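Local coordinates for transcription regulator PadR N-terminal domain-containing protein (PDB 3L7W) that probably acts as a dimeric, DNA-binding transcription regulator of the PadR family, reading its operator through winged helix-turn-helix domains, at residues Y12-I17 against K48-A53. Numbering follows the deposited sequence.
Sequences YLILAI and KKLEKA
One methyl of Leu-50, CD1, reaches between Ile-14 and Leu-15 and makes every close touch between residues 12-17 and 48-53. It lies 3.7 Å from CG2 of Ile-14 and 3.6 Å from CD1 of Leu-15, both normal van der Waals distances, and it also meets the CB and CD1 of Ile-14. The CB of Leu-50 points at helix 7-20; with CG anti to the carbonyl carbon (chi1 -73°) and chi2 extended, leucine, branched one carbon further out at CG, sends CD1 across between backbones whose CA atoms at Leu-15 and Leu-50 stand 8.4 Å apart. Ile-14 suits its place because it is branched at CB: CG2 and the end of the CG1 arm both border the same leucine methyl, and the side chain also touches Ile-28 and Ile-32 of helix 25-32. Leu-15 starts off to one side; its chi1 of -99° lies away from the usual staggered values, and branching at CG lets CD1 come nearer to Leu-50 than its CB direction suggests. Leu-56, on strand 56-63, touches all three residues and extends this apolar cluster. At the edge, Lys-49 forms a salt bridge with Glu-11. Buried aliphatic contacts, with that salt bridge beside them, thus join helix 40-52 to helix 7-20, as in the hydrophobic core of a winged helix-turn-helix domain, the fold of the PadR family.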
loop_
_atom_site.group_PDB
_atom_site.type_symbol
_atom_site.label_atom_id
_atom_site.label_comp_id
_atom_site.label_asym_id
_atom_site.label_seq_id
_atom_site.Cartn_x
_atom_site.Cartn_y
_atom_site.Cartn_z
ATOM N N TYR A 12 -2.818 -9.444 5.298
ATOM C CA TYR A 12 -3.332 -8.588 6.352
ATOM C C TYR A 12 -4.852 -8.559 6.285
ATOM O O TYR A 12 -5.531 -8.853 7.259
ATOM C CB TYR A 12 -2.741 -7.182 6.217
ATOM C CG TYR A 12 -3.230 -6.182 7.228
ATOM C CD1 TYR A 12 -3.372 -6.524 8.560
ATOM C CD2 TYR A 12 -3.528 -4.880 6.849
ATOM C CE1 TYR A 12 -3.812 -5.610 9.480
ATOM C CE2 TYR A 12 -3.969 -3.957 7.756
ATOM C CZ TYR A 12 -4.109 -4.326 9.073
ATOM O OH TYR A 12 -4.540 -3.410 9.987
ATOM N N LEU A 13 -5.395 -8.239 5.121
ATOM C CA LEU A 13 -6.848 -8.139 4.990
ATOM C C LEU A 13 -7.528 -9.459 5.328
ATOM O O LEU A 13 -8.515 -9.489 6.042
ATOM C CB LEU A 13 -7.236 -7.683 3.580
ATOM C CG LEU A 13 -6.833 -6.218 3.303
ATOM C CD1 LEU A 13 -6.991 -5.902 1.841
ATOM C CD2 LEU A 13 -7.664 -5.265 4.133
ATOM N N ILE A 14 -7.008 -10.553 4.790
ATOM C CA ILE A 14 -7.616 -11.849 5.034
ATOM C C ILE A 14 -7.649 -12.134 6.525
ATOM O O ILE A 14 -8.700 -12.415 7.088
ATOM C CB ILE A 14 -6.837 -12.973 4.354
ATOM C CG1 ILE A 14 -7.038 -12.905 2.836
ATOM C CG2 ILE A 14 -7.296 -14.307 4.896
ATOM C CD1 ILE A 14 -6.065 -13.741 2.062
ATOM N N LEU A 15 -6.489 -12.059 7.164
ATOM C CA LEU A 15 -6.428 -12.316 8.595
ATOM C C LEU A 15 -7.350 -11.372 9.345
ATOM O O LEU A 15 -8.036 -11.778 10.278
ATOM C CB LEU A 15 -4.999 -12.171 9.095
ATOM C CG LEU A 15 -4.204 -13.464 9.274
ATOM C CD1 LEU A 15 -4.677 -14.561 8.343
ATOM C CD2 LEU A 15 -2.713 -13.212 9.141
ATOM N N ALA A 16 -7.385 -10.107 8.927
ATOM C CA ALA A 16 -8.202 -9.133 9.630
ATOM C C ALA A 16 -9.656 -9.520 9.489
ATOM O O ALA A 16 -10.412 -9.468 10.462
ATOM C CB ALA A 16 -7.967 -7.717 9.107
ATOM N N ILE A 17 -10.039 -9.913 8.278
ATOM C CA ILE A 17 -11.426 -10.262 7.994
ATOM C C ILE A 17 -11.808 -11.500 8.792
ATOM O O ILE A 17 -12.848 -11.545 9.444
ATOM C CB ILE A 17 -11.629 -10.540 6.508
ATOM C CG1 ILE A 17 -11.485 -9.239 5.703
ATOM C CG2 ILE A 17 -12.991 -11.138 6.262
ATOM C CD1 ILE A 17 -11.447 -9.458 4.225
ATOM N N LYS A 48 -4.325 -20.369 1.221
ATOM C CA LYS A 48 -3.647 -21.644 1.473
ATOM C C LYS A 48 -2.328 -21.399 2.197
ATOM O O LYS A 48 -2.022 -22.038 3.205
ATOM C CB LYS A 48 -3.419 -22.414 0.165
ATOM C CG LYS A 48 -2.804 -23.800 0.342
ATOM C CD LYS A 48 -3.088 -24.679 -0.879
ATOM C CE LYS A 48 -2.164 -25.894 -0.956
ATOM N NZ LYS A 48 -0.827 -25.547 -1.538
ATOM N N LYS A 49 -1.560 -20.449 1.686
ATOM C CA LYS A 49 -0.305 -20.052 2.305
ATOM C C LYS A 49 -0.506 -19.744 3.792
ATOM O O LYS A 49 0.263 -20.197 4.641
ATOM C CB LYS A 49 0.229 -18.827 1.567
ATOM C CG LYS A 49 1.446 -18.158 2.161
ATOM C CD LYS A 49 1.831 -16.980 1.273
ATOM C CE LYS A 49 3.146 -16.366 1.699
ATOM N NZ LYS A 49 3.023 -15.705 3.022
ATOM N N LEU A 50 -1.551 -18.978 4.101
ATOM C CA LEU A 50 -1.788 -18.524 5.471
ATOM C C LEU A 50 -2.162 -19.709 6.310
ATOM O O LEU A 50 -1.857 -19.769 7.495
ATOM C CB LEU A 50 -2.915 -17.489 5.528
ATOM C CG LEU A 50 -2.502 -16.120 4.963
ATOM C CD1 LEU A 50 -3.661 -15.156 4.972
ATOM C CD2 LEU A 50 -1.332 -15.557 5.769
ATOM N N GLU A 51 -2.861 -20.649 5.698
ATOM C CA GLU A 51 -3.212 -21.844 6.425
ATOM C C GLU A 51 -1.936 -22.629 6.707
ATOM O O GLU A 51 -1.658 -22.979 7.846
ATOM C CB GLU A 51 -4.210 -22.693 5.656
ATOM C CG GLU A 51 -4.465 -24.017 6.347
ATOM C CD GLU A 51 -5.436 -24.896 5.600
ATOM O OE1 GLU A 51 -5.796 -24.550 4.442
ATOM O OE2 GLU A 51 -5.834 -25.933 6.181
ATOM N N LYS A 52 -1.151 -22.878 5.666
ATOM C CA LYS A 52 0.063 -23.668 5.813
ATOM C C LYS A 52 0.938 -23.086 6.907
ATOM O O LYS A 52 1.528 -23.817 7.712
ATOM C CB LYS A 52 0.846 -23.708 4.498
ATOM C CG LYS A 52 2.068 -24.618 4.553
ATOM C CD LYS A 52 3.126 -24.200 3.554
ATOM C CE LYS A 52 3.986 -25.380 3.123
ATOM N NZ LYS A 52 3.281 -26.248 2.131
ATOM N N ALA A 53 1.007 -21.759 6.930
ATOM C CA ALA A 53 1.859 -21.035 7.858
ATOM C C ALA A 53 1.268 -21.076 9.247
ATOM O O ALA A 53 1.894 -20.629 10.206
ATOM C CB ALA A 53 2.037 -19.580 7.394
#